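Local coordinates for protein 4-alpha-glucanotransferase (Aquifex aeolicus, PDB 1TZ7) that is a 4-alpha-glucanotransferase, also called amylomaltase, an enzyme built round a barrel of eight parallel beta strands, at residues D306-R309 with G310-A313; V362-L365 with R366-K370; N392-E395 with N396-Y399. One frame throughout, in Å; residues are numbered along the deposited sequence.

Interaction 1 of 3, residues D306-R309 with G310-A313; sequences DHFR and GFEA
R309 and E312 form a salt bridge, with R309 NH2 3.3 Å from E312 OE2. The guanidinium and carboxylate planes are turned 57° apart. A water accepts from R309 NH1 and donates to E312 OE2, closing a ring with the ion pair. R309 NH2 also donates to A313 O at 3.0 Å. CG of R309 sits between the backbone N and the carbonyl carbon (chi1 76°), and further bends at chi2 and chi3 curl the chain back over the turn. R309 NE is bound by F357 O, and E312 OE1 pairs with K331.

Three i to i+3 bonds make a 3-10 turn, residues 308-311, in the loop between barrel strand 302-305 and strand 313-318 of the antiparallel sheet. G310 N donates to H307 O (2.9 Å), F311 N to F308 O (3.0 Å) and E312 N to R309 O. R309 O also takes A313 N, an i to i+4 bond in the carbonyl plane.

Among the rings, F311 turns its edge toward the face of F308 in an offset edge-to-face pair. The centroids are 5.8 Å apart and the planes meet at 70°. F338 and W289 add edge-to-face partners to F311. Over one face of the H307 ring lies G310 N.

Interaction 2 of 3, residues V362-L365 with R366-K370; sequences VRYL and RETFK
R366 N donates to V362 O and E367 N to R363 O, the i to i+4 bonds of an alpha helix, here the last turns of helix 360-368. The helix ends in a Schellman motif with K370, at positive phi, as its C-prime residue. I371 N turns back to R366 O, and K370 N makes a weak bond to E367 O.

T368 returns its hydroxyl to the helix. OG1 donates to Y364 O at 2.7 Å, while T368 N reaches the same oxygen at 2.9 Å. The two donors come from opposite faces of the carbonyl plane. OG1 stands beside the backbone N (chi1 -73°), which turns it back toward that carbonyl. It also lies over one face of the Y364 ring, offset toward the rim, with Y364 CE2 3.4 Å away.

L365 and F369 make the apolar part. L365 CD1 meets F369 CE1 at 3.8 Å, at the edge of the ring and in its plane. F369 CD1 also comes close to L365 O. Both residues face helix 334-344, where L365 touches K335 and F369 touches L342.

R363 and R366 run side by side and point the same way. CG of R363 lies 3.6 Å from R366 NH2, and the guanidinium planes are 76° apart. R366 NE forms a salt bridge with D354, and R363 NE with D360. R366 NH1 forms a salt bridge with E367 OE2, with a weak hydrogen bond in it.

The two arginines have R363 NH1 and R366 NH2 5.4 Å apart. Their acidic partners probably offset this like charge. At the helix end, the T368 hydroxyl gives Y364 O a second donor, which helps to tie down the last turn.

Interaction 3 of 3, residues N392-E395 with N396-Y399; sequences NVEE and NNVY
The turn that leads into barrel strand 397-400 is held by contacts between V393, E394 and E395 on the incoming loop and N397 and Y399 on the strand. N396 is at the centre of an inverse gamma turn. The bond that closes it, N397 N to E395 O at 2.8 Å, is weak because it is bent.

The N397 amide reaches back to E394. Its ND2 donates to E394 O at 3.2 Å, from above the carbonyl plane and not along a lone pair. The same nitrogen makes a weak bond to E394 OE1, also at 3.2 Å. CG of N397 lies beside the backbone N (chi1 -81°), which brings the amide back toward E394. The E394 chain bends at chi2, and its carboxylate plane is 40° from that of the amide. OE1 of E394 also forms a salt bridge with R375 of strand 373-376.

V393 fills the apolar side with both of its methyls. CG2 sits over the centre of the Y399 ring in a CH-pi contact, 3.8 Å from the centroid and 13° off the ring normal. CG1 reaches N397 CB at 3.9 Å. The tyrosine hydroxyl is bonded to H388 O, which fixes the far end of the ring.

On the outer side of the turn, E395 pairs with R449 and N396 OD1 takes a bond from K451.

N397 ND2 thus bonds the backbone of E394 and, weakly, its carboxylate. R375 probably stabilises the negative charge of that carboxylate. The N397 amide and the V393 methyls hold the loop against strand 397-400 by polar and apolar means together.

In the fold
Interaction 2 touches both of the others, its centre 11 Å from that of interaction 1. F308 CE2 packs on R366 CB at 3.8 Å, and F308 CZ on L365 CD2 at 4.0 Å. V362 CG2 lies against the R309-E312 ion pair, 3.8 Å from R309 NH2. Helix 360-368 packs against one side of the turn of interaction 1, through F308, R309 and E312. Interactions 2 and 3, with centres 14 Å apart, are joined by a probable hydrogen bond, N396 ND2 to K370 O at 3.0 Å. It ties the C-prime residue of the Schellman motif to the inverse gamma turn. The nearest atoms of interactions 1 and 3 are about 11 Å apart.

Interaction 1 of 3, residues D306-R309 with G310-A313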
loop_
_atom_site.group_PDB
_atom_site.type_symbol
_atom_site.label_atom_id
_atom_site.label_comp_id
_atom_site.label_asym_id
_atom_site.label_seq_id
_atom_site.Cartn_x
_atom_site.Cartn_y
_atom_site.Cartn_z
ATOM N N ASP A 306 5.222 1.853 6.185
ATOM C CA ASP A 306 6.038 2.561 5.218
ATOM C C ASP A 306 6.931 3.615 5.902
ATOM O O ASP A 306 6.478 4.363 6.757
ATOM C CB ASP A 306 5.125 3.228 4.185
ATOM C CG ASP A 306 5.874 4.094 3.217
ATOM O OD1 ASP A 306 6.658 3.546 2.409
ATOM O OD2 ASP A 306 5.735 5.344 3.178
ATOM N N HIS A 307 8.202 3.649 5.506
ATOM C CA HIS A 307 9.175 4.587 6.066
ATOM C C HIS A 307 9.193 4.525 7.612
ATOM O O HIS A 307 9.077 5.555 8.295
ATOM C CB HIS A 307 8.886 6.021 5.589
ATOM C CG HIS A 307 10.027 6.960 5.806
ATOM N ND1 HIS A 307 11.321 6.651 5.442
ATOM C CD2 HIS A 307 10.078 8.194 6.364
ATOM C CE1 HIS A 307 12.119 7.656 5.759
ATOM N NE2 HIS A 307 11.391 8.606 6.318
ATOM N N PHE A 308 9.344 3.312 8.144
ATOM C CA PHE A 308 9.319 3.085 9.590
ATOM C C PHE A 308 10.310 3.993 10.340
ATOM O O PHE A 308 10.042 4.420 11.446
ATOM C CB PHE A 308 9.630 1.617 9.904
ATOM C CG PHE A 308 9.721 1.319 11.369
ATOM C CD1 PHE A 308 8.580 1.025 12.103
ATOM C CD2 PHE A 308 10.950 1.344 12.026
ATOM C CE1 PHE A 308 8.659 0.755 13.460
ATOM C CE2 PHE A 308 11.030 1.072 13.395
ATOM C CZ PHE A 308 9.885 0.779 14.105
ATOM N N ARG A 309 11.451 4.278 9.721
ATOM C CA ARG A 309 12.501 5.054 10.380
ATOM C C ARG A 309 12.015 6.470 10.750
ATOM O O ARG A 309 12.577 7.117 11.632
ATOM C CB ARG A 309 13.750 5.134 9.490
ATOM C CG ARG A 309 13.635 6.119 8.322
ATOM C CD ARG A 309 14.264 7.473 8.589
ATOM N NE ARG A 309 15.694 7.366 8.914
ATOM C CZ ARG A 309 16.226 7.658 10.112
ATOM N NH1 ARG A 309 17.527 7.524 10.307
ATOM N NH2 ARG A 309 15.455 8.080 11.111
ATOM N N GLY A 310 10.967 6.935 10.067
ATOM C CA GLY A 310 10.363 8.226 10.366
ATOM C C GLY A 310 9.758 8.333 11.770
ATOM O O GLY A 310 9.533 9.433 12.265
ATOM N N PHE A 311 9.488 7.191 12.402
ATOM C CA PHE A 311 8.948 7.178 13.765
ATOM C C PHE A 311 10.048 7.459 14.797
ATOM O O PHE A 311 9.764 7.849 15.926
ATOM C CB PHE A 311 8.275 5.837 14.062
ATOM C CG PHE A 311 7.030 5.582 13.242
ATOM C CD1 PHE A 311 6.953 4.486 12.393
ATOM C CD2 PHE A 311 5.936 6.437 13.325
ATOM C CE1 PHE A 311 5.811 4.249 11.640
ATOM C CE2 PHE A 311 4.796 6.202 12.570
ATOM C CZ PHE A 311 4.737 5.103 11.728
ATOM N N GLU A 312 11.301 7.260 14.396
ATOM C CA GLU A 312 12.450 7.646 15.224
ATOM C C GLU A 312 12.892 9.072 14.910
ATOM O O GLU A 312 13.100 9.874 15.809
ATOM C CB GLU A 312 13.619 6.676 14.995
ATOM C CG GLU A 312 14.775 6.847 15.981
ATOM C CD GLU A 312 15.777 7.911 15.539
ATOM O OE1 GLU A 312 16.321 8.625 16.415
ATOM O OE2 GLU A 312 16.016 8.035 14.321
ATOM N N ALA A 313 13.046 9.367 13.624
ATOM C CA ALA A 313 13.370 10.720 13.167
ATOM C C ALA A 313 13.010 10.871 11.689
ATOM O O ALA A 313 13.156 9.933 10.910
ATOM C CB ALA A 313 14.857 11.014 13.384
HETATM O O HOH W 1 18.391 8.068 13.329
#

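Interaction 2 of 3, residues V362-L365 with R366-K370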
loop_
_atom_site.group_PDB
_atom_site.type_symbol
_atom_site.label_atom_id
_atom_site.label_comp_id
_atom_site.label_asym_id
_atom_site.label_seq_id
_atom_site.Cartn_x
_atom_site.Cartn_y
_atom_site.Cartn_z
ATOM N N VAL A 362 17.189 3.463 14.953
ATOM C CA VAL A 362 16.009 2.906 14.294
ATOM C C VAL A 362 15.878 1.424 14.587
ATOM O O VAL A 362 14.791 0.944 14.891
ATOM C CB VAL A 362 16.062 3.110 12.753
ATOM C CG1 VAL A 362 14.860 2.444 12.077
ATOM C CG2 VAL A 362 16.108 4.598 12.411
ATOM N N ARG A 363 16.993 0.694 14.490
ATOM C CA ARG A 363 16.987 -0.751 14.743
ATOM C C ARG A 363 16.581 -1.042 16.191
ATOM O O ARG A 363 15.861 -1.989 16.455
ATOM C CB ARG A 363 18.363 -1.355 14.452
ATOM C CG ARG A 363 18.727 -1.392 12.974
ATOM C CD ARG A 363 20.109 -1.988 12.687
ATOM N NE ARG A 363 21.029 -0.990 12.141
ATOM C CZ ARG A 363 21.339 -0.872 10.848
ATOM N NH1 ARG A 363 20.809 -1.693 9.944
ATOM N NH2 ARG A 363 22.185 0.074 10.459
ATOM N N TYR A 364 17.042 -0.206 17.118
ATOM C CA TYR A 364 16.687 -0.365 18.522
ATOM C C TYR A 364 15.203 -0.142 18.762
ATOM O O TYR A 364 14.594 -0.856 19.530
ATOM C CB TYR A 364 17.483 0.583 19.399
ATOM C CG TYR A 364 17.286 0.318 20.872
ATOM C CD1 TYR A 364 17.861 -0.793 21.477
ATOM C CD2 TYR A 364 16.508 1.168 21.658
ATOM C CE1 TYR A 364 17.679 -1.050 22.828
ATOM C CE2 TYR A 364 16.320 0.919 23.012
ATOM C CZ TYR A 364 16.912 -0.196 23.590
ATOM O OH TYR A 364 16.736 -0.456 24.927
ATOM N N LEU A 365 14.628 0.863 18.100
ATOM C CA LEU A 365 13.186 1.122 18.210
ATOM C C LEU A 365 12.403 -0.076 17.710
ATOM O O LEU A 365 11.496 -0.550 18.373
ATOM C CB LEU A 365 12.792 2.373 17.414
ATOM C CG LEU A 365 11.289 2.708 17.389
ATOM C CD1 LEU A 365 10.800 3.101 18.777
ATOM C CD2 LEU A 365 11.000 3.813 16.383
ATOM N N ARG A 366 12.773 -0.564 16.532
ATOM C CA ARG A 366 12.113 -1.708 15.928
ATOM C C ARG A 366 12.160 -2.928 16.860
ATOM O O ARG A 366 11.148 -3.555 17.113
ATOM C CB ARG A 366 12.774 -2.049 14.588
ATOM C CG ARG A 366 11.955 -2.982 13.711
ATOM C CD ARG A 366 12.741 -4.139 13.145
ATOM N NE ARG A 366 13.934 -3.696 12.440
ATOM C CZ ARG A 366 15.165 -4.172 12.658
ATOM N NH1 ARG A 366 15.374 -5.114 13.572
ATOM N NH2 ARG A 366 16.191 -3.700 11.956
ATOM N N GLU A 367 13.348 -3.239 17.365
ATOM C CA GLU A 367 13.570 -4.482 18.103
ATOM C C GLU A 367 13.045 -4.391 19.536
ATOM O O GLU A 367 12.743 -5.402 20.155
ATOM C CB GLU A 367 15.058 -4.835 18.110
ATOM C CG GLU A 367 15.586 -5.278 16.747
ATOM C CD GLU A 367 16.963 -5.928 16.824
ATOM O OE1 GLU A 367 17.644 -5.779 17.865
ATOM O OE2 GLU A 367 17.362 -6.583 15.840
ATOM N N THR A 368 12.938 -3.172 20.056
ATOM C CA THR A 368 12.372 -2.956 21.383
ATOM C C THR A 368 10.917 -3.434 21.425
ATOM O O THR A 368 10.458 -3.961 22.436
ATOM C CB THR A 368 12.449 -1.449 21.767
ATOM O OG1 THR A 368 13.801 -1.092 22.072
ATOM C CG2 THR A 368 11.692 -1.169 23.065
ATOM N N PHE A 369 10.202 -3.251 20.315
ATOM C CA PHE A 369 8.793 -3.630 20.240
ATOM C C PHE A 369 8.577 -4.897 19.410
ATOM O O PHE A 369 7.445 -5.218 19.040
ATOM C CB PHE A 369 7.979 -2.479 19.679
ATOM C CG PHE A 369 7.951 -1.284 20.569
ATOM C CD1 PHE A 369 8.712 -0.161 20.274
ATOM C CD2 PHE A 369 7.177 -1.283 21.722
ATOM C CE1 PHE A 369 8.692 0.939 21.106
ATOM C CE2 PHE A 369 7.153 -0.183 22.557
ATOM C CZ PHE A 369 7.908 0.929 22.251
ATOM N N LYS A 370 9.673 -5.616 19.135
ATOM C CA LYS A 370 9.612 -6.946 18.496
ATOM C C LYS A 370 8.925 -6.883 17.142
ATOM O O LYS A 370 8.307 -7.838 16.708
ATOM C CB LYS A 370 8.888 -7.959 19.406
ATOM C CG LYS A 370 9.485 -8.091 20.805
ATOM C CD LYS A 370 10.891 -8.688 20.767
ATOM C CE LYS A 370 11.103 -9.705 21.890
ATOM N NZ LYS A 370 12.429 -10.381 21.791
#

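Interaction 3 of 3, residues N392-E395 with N396-Y399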
loop_
_atom_site.group_PDB
_atom_site.type_symbol
_atom_site.label_atom_id
_atom_site.label_comp_id
_atom_site.label_asym_id
_atom_site.label_seq_id
_atom_site.Cartn_x
_atom_site.Cartn_y
_atom_site.Cartn_z
ATOM N N ASN A 392 22.222 -14.223 7.198
ATOM C CA ASN A 392 22.204 -13.091 8.125
ATOM C C ASN A 392 20.777 -12.650 8.501
ATOM O O ASN A 392 20.602 -11.758 9.321
ATOM C CB ASN A 392 22.979 -11.898 7.517
ATOM C CG ASN A 392 24.479 -12.030 7.692
ATOM O OD1 ASN A 392 24.947 -12.561 8.687
ATOM N ND2 ASN A 392 25.246 -11.540 6.708
ATOM N N VAL A 393 19.768 -13.285 7.896
ATOM C CA VAL A 393 18.377 -12.921 8.156
ATOM C C VAL A 393 17.827 -13.713 9.351
ATOM O O VAL A 393 17.663 -14.941 9.283
ATOM C CB VAL A 393 17.475 -13.168 6.909
ATOM C CG1 VAL A 393 16.030 -12.797 7.212
ATOM C CG2 VAL A 393 17.982 -12.375 5.715
ATOM N N GLU A 394 17.548 -12.998 10.440
ATOM C CA GLU A 394 17.023 -13.601 11.665
ATOM C C GLU A 394 15.556 -13.967 11.485
ATOM O O GLU A 394 14.924 -13.575 10.505
ATOM C CB GLU A 394 17.162 -12.617 12.849
ATOM C CG GLU A 394 18.569 -12.063 13.047
ATOM C CD GLU A 394 18.754 -10.679 12.439
ATOM O OE1 GLU A 394 18.210 -10.429 11.349
ATOM O OE2 GLU A 394 19.454 -9.843 13.056
ATOM N N GLU A 395 15.018 -14.707 12.448
ATOM C CA GLU A 395 13.656 -15.256 12.347
ATOM C C GLU A 395 12.608 -14.156 12.230
ATOM O O GLU A 395 11.680 -14.253 11.410
ATOM C CB GLU A 395 13.340 -16.132 13.558
ATOM C CG GLU A 395 13.890 -17.556 13.467
ATOM C CD GLU A 395 15.308 -17.691 14.020
ATOM O OE1 GLU A 395 15.798 -18.846 14.127
ATOM O OE2 GLU A 395 15.934 -16.651 14.344
ATOM N N ASN A 396 12.742 -13.114 13.050
ATOM C CA ASN A 396 11.744 -12.049 13.089
ATOM C C ASN A 396 11.951 -11.046 11.957
ATOM O O ASN A 396 12.345 -9.893 12.181
ATOM C CB ASN A 396 11.746 -11.342 14.448
ATOM C CG ASN A 396 10.439 -10.618 14.727
ATOM O OD1 ASN A 396 9.394 -10.968 14.177
ATOM N ND2 ASN A 396 10.493 -9.607 15.576
ATOM N N ASN A 397 11.680 -11.498 10.741
ATOM C CA ASN A 397 11.837 -10.680 9.549
ATOM C C ASN A 397 10.877 -11.139 8.476
ATOM O O ASN A 397 10.475 -12.311 8.441
ATOM C CB ASN A 397 13.266 -10.782 9.014
ATOM C CG ASN A 397 14.235 -9.882 9.753
ATOM O OD1 ASN A 397 14.044 -8.732 9.854
ATOM N ND2 ASN A 397 15.240 -10.434 10.241
ATOM N N VAL A 398 10.507 -10.215 7.605
ATOM C CA VAL A 398 9.902 -10.544 6.333
ATOM C C VAL A 398 10.977 -10.444 5.233
ATOM O O VAL A 398 11.602 -9.409 5.072
ATOM C CB VAL A 398 8.735 -9.576 6.011
ATOM C CG1 VAL A 398 7.933 -10.075 4.814
ATOM C CG2 VAL A 398 7.822 -9.409 7.242
ATOM N N TYR A 399 11.177 -11.534 4.496
ATOM C CA TYR A 399 12.273 -11.643 3.510
ATOM C C TYR A 399 11.681 -11.673 2.103
ATOM O O TYR A 399 10.976 -12.615 1.743
ATOM C CB TYR A 399 13.059 -12.937 3.762
ATOM C CG TYR A 399 14.479 -13.001 3.186
ATOM C CD1 TYR A 399 15.179 -14.207 3.182
ATOM C CD2 TYR A 399 15.117 -11.871 2.664
ATOM C CE1 TYR A 399 16.466 -14.296 2.677
ATOM C CE2 TYR A 399 16.408 -11.952 2.158
ATOM C CZ TYR A 399 17.076 -13.183 2.172
ATOM O OH TYR A 399 18.348 -13.292 1.680
#